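Side-chain contacts in alginate biosynthesis protein AlgJ (Pseudomonas putida, PDB 4O8V), which probably acts with partner proteins at the inner membrane to add acetyl groups to the mannuronate residues of alginate, a modification important for biofilm architecture: residues 96-101 against 140-145; 58-63 against 86-91. All coordinates share one frame; numbering follows the deposited sequence.

Interaction 1: 96-101 against 140-145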
ATOM      1  N   ASN A  96     -12.027   6.385 -13.752  1.00 36.30           N
ATOM      2  CA  ASN A  96     -12.812   5.152 -13.622  1.00 40.19           C
ATOM      3  C   ASN A  96     -12.036   4.021 -12.961  1.00 35.94           C
ATOM      4  O   ASN A  96     -12.193   2.855 -13.322  1.00 36.56           O
ATOM      5  CB  ASN A  96     -13.325   4.686 -14.992  1.00 43.88           C
ATOM      6  CG  ASN A  96     -14.005   5.792 -15.755  1.00 49.25           C
ATOM      7  OD1 ASN A  96     -13.384   6.474 -16.585  1.00 48.64           O
ATOM      8  ND2 ASN A  96     -15.292   6.002 -15.464  1.00 52.67           N
ATOM      9  N   VAL A  97     -11.194   4.377 -11.992  1.00 31.62           N
ATOM     10  CA  VAL A  97     -10.464   3.404 -11.201  1.00 28.06           C
ATOM     11  C   VAL A  97     -11.169   3.221  -9.855  1.00 34.16           C
ATOM     12  O   VAL A  97     -11.440   4.195  -9.155  1.00 36.39           O
ATOM     13  CB  VAL A  97      -9.005   3.845 -10.998  1.00 28.57           C
ATOM     14  CG1 VAL A  97      -8.293   2.956  -9.978  1.00 30.81           C
ATOM     15  CG2 VAL A  97      -8.275   3.819 -12.355  1.00 31.52           C
ATOM     16  N   PHE A  98     -11.482   1.973  -9.519  1.00 32.28           N
ATOM     17  CA  PHE A  98     -12.166   1.633  -8.267  1.00 30.68           C
ATOM     18  C   PHE A  98     -11.203   1.653  -7.081  1.00 28.27           C
ATOM     19  O   PHE A  98     -10.274   0.833  -7.012  1.00 26.39           O
ATOM     20  CB  PHE A  98     -12.822   0.263  -8.407  1.00 30.95           C
ATOM     21  CG  PHE A  98     -13.641  -0.158  -7.223  1.00 34.41           C
ATOM     22  CD1 PHE A  98     -14.641   0.661  -6.724  1.00 39.11           C
ATOM     23  CD2 PHE A  98     -13.431  -1.388  -6.627  1.00 36.47           C
ATOM     24  CE1 PHE A  98     -15.415   0.262  -5.635  1.00 40.01           C
ATOM     25  CE2 PHE A  98     -14.208  -1.798  -5.553  1.00 37.51           C
ATOM     26  CZ  PHE A  98     -15.193  -0.964  -5.049  1.00 36.90           C
ATOM     27  N   ALA A  99     -11.431   2.573  -6.144  1.00 28.39           N
ATOM     28  CA  ALA A  99     -10.500   2.789  -5.030  1.00 24.72           C
ATOM     29  C   ALA A  99     -11.263   2.994  -3.728  1.00 27.43           C
ATOM     30  O   ALA A  99     -11.608   4.121  -3.366  1.00 27.13           O
ATOM     31  CB  ALA A  99      -9.584   3.996  -5.303  1.00 28.13           C
ATOM     32  N   PRO A 100     -11.537   1.895  -3.024  1.00 28.84           N
ATOM     33  CA  PRO A 100     -12.269   1.970  -1.753  1.00 28.94           C
ATOM     34  C   PRO A 100     -11.544   2.825  -0.721  1.00 27.26           C
ATOM     35  O   PRO A 100     -10.316   2.875  -0.673  1.00 26.15           O
ATOM     36  CB  PRO A 100     -12.337   0.506  -1.302  1.00 30.16           C
ATOM     37  CG  PRO A 100     -12.215  -0.287  -2.599  1.00 31.48           C
ATOM     38  CD  PRO A 100     -11.236   0.506  -3.418  1.00 29.70           C
ATOM     39  N   ASP A 101     -12.319   3.503   0.116  1.00 28.58           N
ATOM     40  CA  ASP A 101     -11.720   4.365   1.125  1.00 28.28           C
ATOM     41  C   ASP A 101     -11.137   3.567   2.285  1.00 29.71           C
ATOM     42  O   ASP A 101     -11.856   2.843   2.969  1.00 33.69           O
ATOM     43  CB  ASP A 101     -12.752   5.357   1.645  1.00 30.34           C
ATOM     44  CG  ASP A 101     -12.158   6.307   2.673  1.00 41.24           C
ATOM     45  OD1 ASP A 101     -11.487   7.280   2.280  1.00 48.12           O
ATOM     46  OD2 ASP A 101     -12.338   6.054   3.870  1.00 42.57           O
ATOM     47  N   SER A 140     -17.000  -7.562  -2.255  1.00 34.74           N
ATOM     48  CA  SER A 140     -18.283  -8.236  -2.131  1.00 37.99           C
ATOM     49  C   SER A 140     -19.421  -7.353  -2.641  1.00 41.56           C
ATOM     50  O   SER A 140     -20.316  -7.823  -3.334  1.00 40.09           O
ATOM     51  CB  SER A 140     -18.537  -8.647  -0.671  1.00 35.22           C
ATOM     52  OG  SER A 140     -19.849  -9.100  -0.482  1.00 42.70           O
ATOM     53  N   ARG A 141     -19.373  -6.070  -2.308  1.00 41.93           N
ATOM     54  CA  ARG A 141     -20.438  -5.138  -2.675  1.00 43.66           C
ATOM     55  C   ARG A 141     -20.590  -5.034  -4.196  1.00 41.44           C
ATOM     56  O   ARG A 141     -21.706  -4.916  -4.697  1.00 42.34           O
ATOM     57  CB  ARG A 141     -20.153  -3.754  -2.078  1.00 44.70           C
ATOM     58  CG  ARG A 141     -21.349  -3.024  -1.497  1.00 51.90           C
ATOM     59  CD  ARG A 141     -20.899  -2.102  -0.357  1.00 58.45           C
ATOM     60  NE  ARG A 141     -19.669  -1.394  -0.708  1.00 63.27           N
ATOM     61  CZ  ARG A 141     -18.730  -1.030   0.165  1.00 69.48           C
ATOM     62  NH1 ARG A 141     -18.878  -1.299   1.453  1.00 73.85           N
ATOM     63  NH2 ARG A 141     -17.638  -0.396  -0.249  1.00 69.05           N
ATOM     64  N   GLN A 142     -19.465  -5.081  -4.909  1.00 36.66           N
ATOM     65  CA  GLN A 142     -19.434  -4.975  -6.381  1.00 39.10           C
ATOM     66  C   GLN A 142     -19.495  -6.319  -7.106  1.00 38.51           C
ATOM     67  O   GLN A 142     -19.435  -6.361  -8.337  1.00 38.83           O
ATOM     68  CB  GLN A 142     -18.165  -4.249  -6.836  1.00 36.41           C
ATOM     69  CG  GLN A 142     -17.977  -2.887  -6.213  1.00 38.26           C
ATOM     70  CD  GLN A 142     -19.080  -1.945  -6.600  1.00 49.28           C
ATOM     71  OE1 GLN A 142     -19.649  -2.054  -7.691  1.00 49.81           O
ATOM     72  NE2 GLN A 142     -19.409  -1.020  -5.705  1.00 55.55           N
ATOM     73  N   SER A 143     -19.592  -7.405  -6.348  1.00 37.11           N
ATOM     74  CA  SER A 143     -19.648  -8.754  -6.913  1.00 36.90           C
ATOM     75  C   SER A 143     -18.489  -9.050  -7.863  1.00 35.93           C
ATOM     76  O   SER A 143     -18.706  -9.585  -8.948  1.00 35.81           O
ATOM     77  CB  SER A 143     -20.983  -8.968  -7.655  1.00 42.14           C
ATOM     78  OG  SER A 143     -22.096  -8.596  -6.855  1.00 47.78           O
ATOM     79  N   LEU A 144     -17.264  -8.714  -7.462  1.00 34.81           N
ATOM     80  CA  LEU A 144     -16.113  -8.841  -8.360  1.00 34.96           C
ATOM     81  C   LEU A 144     -15.584 -10.264  -8.408  1.00 34.54           C
ATOM     82  O   LEU A 144     -14.924 -10.660  -9.372  1.00 39.14           O
ATOM     83  CB  LEU A 144     -14.995  -7.886  -7.933  1.00 32.33           C
ATOM     84  CG  LEU A 144     -15.389  -6.412  -7.932  1.00 35.86           C
ATOM     85  CD1 LEU A 144     -14.174  -5.569  -7.574  1.00 33.60           C
ATOM     86  CD2 LEU A 144     -15.948  -6.017  -9.287  1.00 37.94           C
ATOM     87  N   LEU A 145     -15.881 -11.036  -7.368  1.00 31.63           N
ATOM     88  CA  LEU A 145     -15.415 -12.413  -7.282  1.00 34.78           C
ATOM     89  C   LEU A 145     -16.555 -13.398  -7.411  1.00 40.46           C
ATOM     90  O   LEU A 145     -17.590 -13.249  -6.775  1.00 45.87           O
ATOM     91  CB  LEU A 145     -14.690 -12.675  -5.954  1.00 34.99           C
ATOM     92  CG  LEU A 145     -13.216 -12.306  -5.814  1.00 35.02           C
ATOM     93  CD1 LEU A 145     -12.723 -12.661  -4.438  1.00 34.55           C
ATOM     94  CD2 LEU A 145     -12.386 -13.028  -6.866  1.00 34.12           C
TER

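Interaction 2: 58-63 against 86-91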
ATOM      1  N   LEU A  58      -7.856  -0.621  -6.550  1.00 23.59           N
ATOM      2  CA  LEU A  58      -6.728   0.186  -6.110  1.00 21.42           C
ATOM      3  C   LEU A  58      -6.863   0.409  -4.618  1.00 24.28           C
ATOM      4  O   LEU A  58      -7.937   0.784  -4.161  1.00 25.44           O
ATOM      5  CB  LEU A  58      -6.690   1.522  -6.862  1.00 22.66           C
ATOM      6  CG  LEU A  58      -5.543   2.480  -6.533  1.00 25.54           C
ATOM      7  CD1 LEU A  58      -4.180   1.856  -6.900  1.00 24.44           C
ATOM      8  CD2 LEU A  58      -5.748   3.803  -7.280  1.00 26.88           C
ATOM      9  N   ALA A  59      -5.777   0.179  -3.877  1.00 24.54           N
ATOM     10  CA  ALA A  59      -5.798   0.325  -2.417  1.00 25.10           C
ATOM     11  C   ALA A  59      -4.866   1.471  -2.026  1.00 23.29           C
ATOM     12  O   ALA A  59      -3.651   1.284  -1.857  1.00 24.59           O
ATOM     13  CB  ALA A  59      -5.394  -0.958  -1.740  1.00 26.62           C
ATOM     14  N   ILE A  60      -5.437   2.670  -1.930  1.00 22.24           N
ATOM     15  CA  ILE A  60      -4.633   3.864  -1.625  1.00 23.00           C
ATOM     16  C   ILE A  60      -4.379   3.898  -0.114  1.00 24.50           C
ATOM     17  O   ILE A  60      -5.311   4.088   0.656  1.00 25.93           O
ATOM     18  CB  ILE A  60      -5.345   5.173  -2.076  1.00 24.39           C
ATOM     19  CG1 ILE A  60      -5.611   5.169  -3.588  1.00 28.04           C
ATOM     20  CG2 ILE A  60      -4.496   6.421  -1.695  1.00 23.94           C
ATOM     21  CD1 ILE A  60      -6.584   6.284  -4.006  1.00 27.68           C
ATOM     22  N   VAL A  61      -3.134   3.687   0.312  1.00 24.40           N
ATOM     23  CA  VAL A  61      -2.830   3.688   1.753  1.00 25.17           C
ATOM     24  C   VAL A  61      -2.587   5.113   2.234  1.00 27.54           C
ATOM     25  O   VAL A  61      -1.744   5.816   1.704  1.00 24.56           O
ATOM     26  CB  VAL A  61      -1.595   2.837   2.080  1.00 24.71           C
ATOM     27  CG1 VAL A  61      -1.449   2.664   3.619  1.00 22.44           C
ATOM     28  CG2 VAL A  61      -1.716   1.469   1.403  1.00 27.76           C
ATOM     29  N   PRO A  62      -3.341   5.550   3.243  1.00 24.05           N
ATOM     30  CA  PRO A  62      -3.107   6.914   3.719  1.00 24.51           C
ATOM     31  C   PRO A  62      -1.740   7.046   4.384  1.00 23.40           C
ATOM     32  O   PRO A  62      -1.211   6.053   4.899  1.00 24.57           O
ATOM     33  CB  PRO A  62      -4.235   7.130   4.728  1.00 24.43           C
ATOM     34  CG  PRO A  62      -4.591   5.765   5.206  1.00 28.63           C
ATOM     35  CD  PRO A  62      -4.417   4.873   3.976  1.00 22.30           C
ATOM     36  N   ALA A  63      -1.183   8.254   4.364  1.00 23.02           N
ATOM     37  CA  ALA A  63       0.109   8.527   4.989  1.00 25.67           C
ATOM     38  C   ALA A  63       0.011   8.332   6.497  1.00 23.96           C
ATOM     39  O   ALA A  63      -1.014   8.653   7.103  1.00 23.42           O
ATOM     40  CB  ALA A  63       0.558   9.930   4.671  1.00 25.75           C
ATOM     41  N   ASN A  86      -7.174  12.799  -0.634  1.00 29.83           N
ATOM     42  CA  ASN A  86      -8.437  13.176  -1.248  1.00 29.40           C
ATOM     43  C   ASN A  86      -8.311  13.391  -2.755  1.00 33.26           C
ATOM     44  O   ASN A  86      -9.145  12.923  -3.531  1.00 30.18           O
ATOM     45  CB  ASN A  86      -8.972  14.454  -0.579  1.00 30.87           C
ATOM     46  CG  ASN A  86     -10.316  14.915  -1.141  1.00 32.63           C
ATOM     47  OD1 ASN A  86     -11.290  14.156  -1.207  1.00 33.34           O
ATOM     48  ND2 ASN A  86     -10.376  16.170  -1.535  1.00 32.40           N
ATOM     49  N   GLN A  87      -7.266  14.100  -3.174  1.00 33.61           N
ATOM     50  CA  GLN A  87      -7.076  14.352  -4.599  1.00 34.27           C
ATOM     51  C   GLN A  87      -6.718  13.080  -5.368  1.00 28.93           C
ATOM     52  O   GLN A  87      -7.109  12.933  -6.528  1.00 31.88           O
ATOM     53  CB  GLN A  87      -6.005  15.430  -4.811  1.00 36.94           C
ATOM     54  CG  GLN A  87      -6.459  16.836  -4.397  1.00 46.64           C
ATOM     55  CD  GLN A  87      -7.667  17.358  -5.209  1.00 57.51           C
ATOM     56  OE1 GLN A  87      -7.905  16.938  -6.350  1.00 59.38           O
ATOM     57  NE2 GLN A  87      -8.426  18.277  -4.614  1.00 61.34           N
ATOM     58  N   PHE A  88      -5.966  12.179  -4.739  1.00 24.61           N
ATOM     59  CA  PHE A  88      -5.674  10.864  -5.328  1.00 28.34           C
ATOM     60  C   PHE A  88      -7.006  10.126  -5.574  1.00 28.20           C
ATOM     61  O   PHE A  88      -7.278   9.617  -6.671  1.00 24.79           O
ATOM     62  CB  PHE A  88      -4.753  10.062  -4.399  1.00 25.29           C
ATOM     63  CG  PHE A  88      -4.046   8.882  -5.044  1.00 24.91           C
ATOM     64  CD1 PHE A  88      -4.435   8.375  -6.276  1.00 25.84           C
ATOM     65  CD2 PHE A  88      -3.002   8.252  -4.370  1.00 28.59           C
ATOM     66  CE1 PHE A  88      -3.775   7.279  -6.832  1.00 27.71           C
ATOM     67  CE2 PHE A  88      -2.339   7.169  -4.918  1.00 29.34           C
ATOM     68  CZ  PHE A  88      -2.724   6.679  -6.154  1.00 28.12           C
ATOM     69  N   HIS A  89      -7.853  10.084  -4.552  1.00 26.17           N
ATOM     70  CA  HIS A  89      -9.148   9.440  -4.713  1.00 25.77           C
ATOM     71  C   HIS A  89      -9.996  10.106  -5.800  1.00 27.65           C
ATOM     72  O   HIS A  89     -10.604   9.422  -6.615  1.00 30.10           O
ATOM     73  CB  HIS A  89      -9.912   9.420  -3.398  1.00 25.94           C
ATOM     74  CG  HIS A  89      -9.622   8.213  -2.573  1.00 26.86           C
ATOM     75  ND1 HIS A  89     -10.166   6.976  -2.858  1.00 25.89           N
ATOM     76  CD2 HIS A  89      -8.816   8.038  -1.495  1.00 28.85           C
ATOM     77  CE1 HIS A  89      -9.734   6.098  -1.968  1.00 28.64           C
ATOM     78  NE2 HIS A  89      -8.908   6.715  -1.134  1.00 30.65           N
ATOM     79  N   ALA A  90     -10.019  11.435  -5.818  1.00 26.91           N
ATOM     80  CA  ALA A  90     -10.798  12.157  -6.803  1.00 28.28           C
ATOM     81  C   ALA A  90     -10.302  11.859  -8.218  1.00 28.77           C
ATOM     82  O   ALA A  90     -11.108  11.672  -9.140  1.00 32.63           O
ATOM     83  CB  ALA A  90     -10.754  13.655  -6.531  1.00 31.64           C
ATOM     84  N   GLN A  91      -8.982  11.830  -8.399  1.00 27.13           N
ATOM     85  CA  GLN A  91      -8.419  11.584  -9.743  1.00 27.91           C
ATOM     86  C   GLN A  91      -8.603  10.129 -10.178  1.00 31.29           C
ATOM     87  O   GLN A  91      -8.829   9.836 -11.365  1.00 33.07           O
ATOM     88  CB  GLN A  91      -6.932  11.946  -9.788  1.00 32.42           C
ATOM     89  CG  GLN A  91      -6.660  13.425  -9.763  1.00 42.78           C
ATOM     90  CD  GLN A  91      -6.724  14.032 -11.138  1.00 53.55           C
ATOM     91  OE1 GLN A  91      -6.961  13.337 -12.136  1.00 56.62           O
ATOM     92  NE2 GLN A  91      -6.500  15.337 -11.210  1.00 59.00           N
TER
HETATM   93  O   HOH W   1      -7.961   4.427   0.353  1.00 24.70           O

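Interaction 1: 96-101 against 140-145
The ring of F98 meets the bent side chain of Q142 with its far end. F98 CZ lies 3.6 Å from Q142 CG, and the carbons next to it share that methylene, with F98 CE2 at 4.0 Å from Q142 CG. The approach is slanted, neither squarely over the ring nor in its plane. CG of F98 stands anti to its backbone N (chi1 -176°), which extends the ring from the loop to the end of helix 125-141. Q142 is folded at chi2 (-63°), which presents the middle of its chain to the ring and carries the amide past it; the amide plane is turned 63° from the ring plane. Q142 NE2 comes no nearer to the ring than 4.2 Å, at F98 CE1, making the contact mainly one of methylene and aromatic carbons. From the same side of the ring plane, also obliquely, L144 CD1 reaches F98 CE2 at 4.3 Å, a looser apolar touch. P100 sets its CG 3.8 Å above the opposite face of F98, toward the rim, so the ring lies between P100 and that pair. A serine at F98 would remove the ring, and Q142, L144 and P100 would probably lose their common partner, opening a gap between loop and helix end. The ring and P100 also rest on A138 of the helix and V57 of strand 55-61, while L144 reaches V57 and V269. The turn carrying Q142 and L144 is a Schellman motif: S143 has positive phi, and its N bonds S140 O at 3.1 Å. N96 closes helix 84-94 in the same way, while D101 caps A104 N at the start of helix 103-109. The arrangement joins a helix-linking loop to a helix C-terminus at the surface of the SGNH hydrolase-like α/β domain.

Interaction 2: 58-63 against 86-91
The imidazole of H89 and the phenyl ring of F88 each turn one face to the same methyl, I60 CD1. Above H89 the methyl is centred, with I60 CD1 3.6 Å from the H89 ring centroid and only 4° off the normal; over F88 it sits off centre, with I60 CD1 3.9 Å from the F88 ring centroid. Both are CH-pi contacts. I60 reaches them because its chain is extended at chi2 (167°), which pushes CD1 out between the rings, while its other branch bears on F88 too: I60 CG2 lies 3.6 Å from F88 CD2. L58 adds a further methyl, L58 CD2 approaching F88 CE1 at 4.0 Å, the two side chains crossing at about a right angle. At the edge of H89 a water lies in the imidazole plane, 2.9 Å from H89 NE2. It is also 2.7 Å from I60 O, to which it can donate, and so bridges the ring nitrogen to the strand backbone. Each ring also has an aromatic neighbour in an edge-to-face pair, Y85 for H89 and F274 for F88. L58 and I60 face the helix, whereas A59 and V61 between and after them point away from it. The segment axes of strand 58-61 and helix 86-91 run almost antiparallel (166°), 10.0 Å apart. Strand 55-61 is an outer strand of the parallel sheet, bonded to strand 269-275 through A59 and V61; helix 84-94 packs against one face of it, with I42 of helix 31-51 also touching F88, the helix-on-sheet layering of an α/β fold such as the SGNH hydrolase-like domain.

How the interactions relate
Along the chain, interaction 2 closes before interaction 1 opens: strand 55-61, helix 84-94, the loop with 96-101, then the end of helix 125-141. Their centres are 14 Å apart, yet they touch directly. A probable backbone hydrogen bond of 2.9 Å joins F98 O to L58 N, and the A99 and P100 carbonyls pack against H89 CE1. The loop leaving helix 84-94 thus runs beside the outer strand whose side chains that helix covers. Interaction 2 is buried, interaction 1 superficial. Both lie away from the probable catalytic residues D120, H122 and S218, in the same SGNH hydrolase-like domain, where they tie helices to one margin of its parallel sheet.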